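PDB 3R1W: carbonic anhydrase from Unidentified, which probably catalyses the reversible hydration of carbon dioxide to bicarbonate, as expected of a trimeric gamma-class carbonic anhydrase. Local coordinates for residues 37-51 with 59-73. Numbering follows the deposited sequence.
Sequences DVELGDDCSVWPLAV and IRIGARTSVQDGSVL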
loop_
_atom_site.group_PDB
_atom_site.type_symbol
_atom_site.label_atom_id
_atom_site.label_comp_id
_atom_site.label_asym_id
_atom_site.label_seq_id
_atom_site.Cartn_x
_atom_site.Cartn_y
_atom_site.Cartn_z
ATOM N N ASP B 37 15.042 15.760 -2.760
ATOM C CA ASP B 37 15.349 16.650 -1.649
ATOM C C ASP B 37 14.936 16.001 -0.329
ATOM O O ASP B 37 13.982 16.440 0.321
ATOM C CB ASP B 37 14.613 17.978 -1.846
ATOM C CG ASP B 37 15.134 19.086 -0.942
ATOM O OD1 ASP B 37 16.040 18.832 -0.115
ATOM O OD2 ASP B 37 14.623 20.221 -1.064
ATOM N N VAL B 38 15.648 14.937 0.035
ATOM C CA VAL B 38 15.331 14.147 1.219
ATOM C C VAL B 38 16.581 14.034 2.077
ATOM O O VAL B 38 17.659 13.734 1.569
ATOM C CB VAL B 38 14.905 12.703 0.841
ATOM C CG1 VAL B 38 14.689 11.852 2.112
ATOM C CG2 VAL B 38 13.657 12.708 -0.036
ATOM N N GLU B 39 16.433 14.238 3.382
ATOM C CA GLU B 39 17.540 14.033 4.302
ATOM C C GLU B 39 17.120 13.032 5.368
ATOM O O GLU B 39 16.018 13.119 5.901
ATOM C CB GLU B 39 17.949 15.350 4.971
ATOM C CG GLU B 39 18.373 16.426 3.985
ATOM C CD GLU B 39 18.950 17.660 4.659
ATOM O OE1 GLU B 39 19.131 17.648 5.900
ATOM O OE2 GLU B 39 19.220 18.645 3.937
ATOM N N LEU B 40 17.995 12.074 5.648
ATOM C CA LEU B 40 17.744 11.077 6.687
ATOM C C LEU B 40 18.855 11.135 7.723
ATOM O O LEU B 40 20.033 11.104 7.375
ATOM C CB LEU B 40 17.693 9.663 6.089
ATOM C CG LEU B 40 16.733 9.428 4.921
ATOM C CD1 LEU B 40 16.854 7.995 4.421
ATOM C CD2 LEU B 40 15.323 9.716 5.353
ATOM N N GLY B 41 18.474 11.191 8.994
ATOM C CA GLY B 41 19.437 11.217 10.086
ATOM C C GLY B 41 20.121 9.886 10.336
ATOM O O GLY B 41 19.762 8.858 9.753
ATOM N N ASP B 42 21.119 9.908 11.218
ATOM C CA ASP B 42 21.861 8.700 11.558
ATOM C C ASP B 42 20.923 7.577 11.999
ATOM O O ASP B 42 19.943 7.806 12.711
ATOM C CB ASP B 42 22.865 8.979 12.684
ATOM C CG ASP B 42 23.951 9.964 12.286
ATOM O OD1 ASP B 42 24.074 10.286 11.083
ATOM O OD2 ASP B 42 24.694 10.415 13.192
ATOM N N ASP B 43 21.230 6.361 11.566
ATOM C CA ASP B 43 20.530 5.166 12.037
ATOM C C ASP B 43 19.082 5.041 11.559
ATOM O O ASP B 43 18.330 4.224 12.096
ATOM C CB ASP B 43 20.589 5.053 13.577
ATOM C CG ASP B 43 21.970 4.662 14.087
ATOM O OD1 ASP B 43 22.626 3.799 13.461
ATOM O OD2 ASP B 43 22.406 5.221 15.122
ATOM N N CYS B 44 18.688 5.843 10.566
ATOM C CA CYS B 44 17.365 5.695 9.981
ATOM C C CYS B 44 17.333 4.425 9.154
ATOM O O CYS B 44 18.372 3.879 8.793
ATOM C CB CYS B 44 17.013 6.876 9.089
ATOM S SG CYS B 44 16.431 8.316 9.982
ATOM N N SER B 45 16.128 3.948 8.878
ATOM C CA SER B 45 15.973 2.729 8.101
ATOM C C SER B 45 14.752 2.857 7.216
ATOM O O SER B 45 13.698 3.296 7.658
ATOM C CB SER B 45 15.835 1.518 9.023
ATOM O OG SER B 45 14.751 1.642 9.923
ATOM N N VAL B 46 14.915 2.481 5.955
ATOM C CA VAL B 46 13.828 2.545 5.000
ATOM C C VAL B 46 13.683 1.156 4.415
ATOM O O VAL B 46 14.620 0.613 3.841
ATOM C CB VAL B 46 14.097 3.568 3.895
ATOM C CG1 VAL B 46 12.902 3.629 2.948
ATOM C CG2 VAL B 46 14.359 4.955 4.505
ATOM N N TRP B 47 12.487 0.600 4.576
ATOM C CA TRP B 47 12.245 -0.832 4.429
ATOM C C TRP B 47 11.665 -1.177 3.057
ATOM O O TRP B 47 11.381 -0.278 2.264
ATOM C CB TRP B 47 11.359 -1.285 5.594
ATOM C CG TRP B 47 12.117 -1.105 6.868
ATOM C CD1 TRP B 47 12.166 0.027 7.652
ATOM C CD2 TRP B 47 13.011 -2.047 7.469
ATOM N NE1 TRP B 47 13.012 -0.175 8.717
ATOM C CE2 TRP B 47 13.543 -1.438 8.628
ATOM C CE3 TRP B 47 13.402 -3.356 7.149
ATOM C CZ2 TRP B 47 14.442 -2.095 9.467
ATOM C CZ3 TRP B 47 14.293 -4.005 7.978
ATOM C CH2 TRP B 47 14.800 -3.375 9.131
ATOM N N PRO B 48 11.539 -2.483 2.749
ATOM C CA PRO B 48 11.193 -2.816 1.366
ATOM C C PRO B 48 9.969 -2.106 0.817
ATOM O O PRO B 48 8.929 -1.999 1.475
ATOM C CB PRO B 48 10.960 -4.331 1.424
ATOM C CG PRO B 48 11.915 -4.785 2.480
ATOM C CD PRO B 48 11.866 -3.688 3.535
ATOM N N LEU B 49 10.114 -1.618 -0.410
ATOM C CA LEU B 49 9.002 -1.071 -1.183
ATOM C C LEU B 49 8.363 0.172 -0.553
ATOM O O LEU B 49 7.166 0.414 -0.735
ATOM C CB LEU B 49 7.956 -2.155 -1.458
ATOM C CG LEU B 49 8.522 -3.428 -2.105
ATOM C CD1 LEU B 49 7.420 -4.453 -2.386
ATOM C CD2 LEU B 49 9.276 -3.097 -3.389
ATOM N N ALA B 50 9.156 0.950 0.184
ATOM C CA ALA B 50 8.729 2.276 0.636
ATOM C C ALA B 50 9.145 3.350 -0.373
ATOM O O ALA B 50 10.147 3.197 -1.084
ATOM C CB ALA B 50 9.300 2.598 2.010
ATOM N N VAL B 51 8.387 4.443 -0.410
ATOM C CA VAL B 51 8.680 5.558 -1.300
ATOM C C VAL B 51 8.801 6.840 -0.496
ATOM O O VAL B 51 7.926 7.153 0.312
ATOM C CB VAL B 51 7.569 5.741 -2.369
ATOM C CG1 VAL B 51 7.880 6.944 -3.269
ATOM C CG2 VAL B 51 7.430 4.475 -3.199
ATOM N N ILE B 59 11.854 17.091 2.272
ATOM C CA ILE B 59 11.521 16.082 3.275
ATOM C C ILE B 59 12.733 15.932 4.199
ATOM O O ILE B 59 13.846 15.699 3.737
ATOM C CB ILE B 59 11.224 14.718 2.608
ATOM C CG1 ILE B 59 10.071 14.858 1.607
ATOM C CG2 ILE B 59 10.881 13.667 3.670
ATOM C CD1 ILE B 59 9.757 13.576 0.839
ATOM N N ARG B 60 12.508 16.054 5.507
ATOM C CA ARG B 60 13.585 15.979 6.484
ATOM C C ARG B 60 13.202 14.963 7.545
ATOM O O ARG B 60 12.110 15.036 8.105
ATOM C CB ARG B 60 13.805 17.351 7.131
ATOM C CG ARG B 60 14.183 18.447 6.137
ATOM C CD ARG B 60 15.588 18.209 5.596
ATOM N NE ARG B 60 15.984 19.240 4.640
ATOM C CZ ARG B 60 15.888 19.122 3.317
ATOM N NH1 ARG B 60 15.404 18.004 2.768
ATOM N NH2 ARG B 60 16.283 20.128 2.541
ATOM N N ILE B 61 14.080 14.000 7.788
ATOM C CA ILE B 61 13.810 12.968 8.785
ATOM C C ILE B 61 14.972 12.894 9.767
ATOM O O ILE B 61 16.137 12.902 9.368
ATOM C CB ILE B 61 13.575 11.593 8.113
ATOM C CG1 ILE B 61 12.418 11.703 7.105
ATOM C CG2 ILE B 61 13.312 10.512 9.161
ATOM C CD1 ILE B 61 12.087 10.415 6.356
ATOM N N GLY B 62 14.658 12.824 11.057
ATOM C CA GLY B 62 15.694 12.818 12.078
ATOM C C GLY B 62 16.401 11.487 12.246
ATOM O O GLY B 62 16.460 10.684 11.320
ATOM N N ALA B 63 16.929 11.250 13.446
ATOM C CA ALA B 63 17.726 10.057 13.730
ATOM C C ALA B 63 16.915 8.895 14.296
ATOM O O ALA B 63 15.929 9.103 15.000
ATOM C CB ALA B 63 18.863 10.414 14.703
ATOM N N ARG B 64 17.351 7.674 13.981
ATOM C CA ARG B 64 16.761 6.447 14.521
ATOM C C ARG B 64 15.276 6.311 14.172
ATOM O O ARG B 64 14.480 5.800 14.957
ATOM C CB ARG B 64 16.978 6.346 16.041
ATOM C CG ARG B 64 18.450 6.287 16.458
ATOM C CD ARG B 64 18.576 6.288 17.972
ATOM N NE ARG B 64 17.899 7.445 18.539
ATOM C CZ ARG B 64 18.519 8.521 19.013
ATOM N NH1 ARG B 64 19.847 8.583 19.012
ATOM N NH2 ARG B 64 17.807 9.532 19.500
ATOM N N THR B 65 14.913 6.758 12.978
ATOM C CA THR B 65 13.525 6.694 12.542
ATOM C C THR B 65 13.378 5.641 11.454
ATOM O O THR B 65 14.260 5.498 10.606
ATOM C CB THR B 65 13.047 8.080 12.078
ATOM O OG1 THR B 65 12.792 8.885 13.237
ATOM C CG2 THR B 65 11.779 7.982 11.238
ATOM N N SER B 66 12.300 4.865 11.520
ATOM C CA SER B 66 12.061 3.840 10.514
ATOM C C SER B 66 10.901 4.248 9.625
ATOM O O SER B 66 9.937 4.864 10.085
ATOM C CB SER B 66 11.804 2.466 11.146
ATOM O OG SER B 66 10.623 2.448 11.926
ATOM N N VAL B 67 11.029 3.926 8.347
ATOM C CA VAL B 67 9.972 4.116 7.369
ATOM C C VAL B 67 9.677 2.724 6.833
ATOM O O VAL B 67 10.419 2.209 6.011
ATOM C CB VAL B 67 10.438 5.023 6.216
ATOM C CG1 VAL B 67 9.322 5.197 5.181
ATOM C CG2 VAL B 67 10.889 6.378 6.765
ATOM N N GLN B 68 8.603 2.106 7.316
ATOM C CA GLN B 68 8.401 0.678 7.076
ATOM C C GLN B 68 7.738 0.303 5.748
ATOM O O GLN B 68 7.285 1.161 4.982
ATOM C CB GLN B 68 7.686 0.032 8.267
ATOM C CG GLN B 68 8.544 0.107 9.528
ATOM C CD GLN B 68 7.821 -0.389 10.761
ATOM O OE1 GLN B 68 6.747 -0.988 10.667
ATOM N NE2 GLN B 68 8.400 -0.129 11.928
ATOM N N ASP B 69 7.708 -1.001 5.500
ATOM C CA ASP B 69 7.421 -1.574 4.186
ATOM C C ASP B 69 6.179 -0.976 3.556
ATOM O O ASP B 69 5.117 -0.962 4.173
ATOM C CB ASP B 69 7.211 -3.088 4.323
ATOM C CG ASP B 69 8.165 -3.724 5.339
ATOM O OD1 ASP B 69 8.045 -3.411 6.546
ATOM O OD2 ASP B 69 9.015 -4.548 4.937
ATOM N N GLY B 70 6.308 -0.491 2.323
ATOM C CA GLY B 70 5.137 -0.067 1.586
ATOM C C GLY B 70 4.621 1.313 1.956
ATOM O O GLY B 70 3.602 1.742 1.422
ATOM N N SER B 71 5.321 2.018 2.846
ATOM C CA SER B 71 4.922 3.389 3.195
ATOM C C SER B 71 5.190 4.330 2.028
ATOM O O SER B 71 6.087 4.087 1.213
ATOM C CB SER B 71 5.674 3.889 4.439
ATOM O OG SER B 71 5.335 3.136 5.594
ATOM N N VAL B 72 4.400 5.396 1.940
ATOM C CA VAL B 72 4.643 6.452 0.965
ATOM C C VAL B 72 4.709 7.780 1.713
ATOM O O VAL B 72 3.790 8.133 2.462
ATOM C CB VAL B 72 3.559 6.497 -0.140
ATOM C CG1 VAL B 72 3.659 7.793 -0.962
ATOM C CG2 VAL B 72 3.686 5.282 -1.062
ATOM N N LEU B 73 5.830 8.481 1.544
ATOM C CA LEU B 73 6.018 9.809 2.125
ATOM C C LEU B 73 6.122 10.815 0.991
ATOM O O LEU B 73 6.960 10.669 0.106
ATOM C CB LEU B 73 7.300 9.877 2.947
ATOM C CG LEU B 73 7.644 8.825 4.005
ATOM C CD1 LEU B 73 8.627 9.386 5.048
ATOM C CD2 LEU B 73 6.436 8.188 4.658
HETATM O O HOH W 1 21.659 7.125 16.953
#
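Arg60 reaches across to Asp37 and Glu39 on the neighbouring coil. Its chain bends at CG (chi2 -70°), bringing the guanidinium up to both acids. NH1 and NH2 of Arg60 both grip Asp37 OD1 end-on, with NH2 at 3.0 Å. Carboxylate and guanidinium planes stand 55° apart. Glu39 instead lays its carboxylate over one face of the guanidinium, the planes 6° apart. Arg60 NE lies 3.4 Å from Glu39 OE2, but no N-H points at it, so charge alone joins them. NH1 also bonds to Ile59 O, which fixes the group's rotation. With an alanine here, Asp37 and Glu39 would probably lose their shared positive partner. The segments are successive coils of a left-handed parallel beta-helix built from hexapeptide repeats. Strands 38-40 and 59-61 run parallel, their axes 4.8 Å apart at closest approach. Inside the coil, Leu40 and Ile61 lie side by side, CD2 to CD1 a tight 3.5 Å. Val46 CG2 touches Val67 CB more loosely, at 4.3 Å. Trp47 NE1 donates to Ser45 OG (2.8 Å), and Val67 O sits at the indole edge. Pro48 CD packs 3.3 Å from Asp69 OD2, while Asp69 OD1 pairs with His98 and with Arg53 of a second subunit.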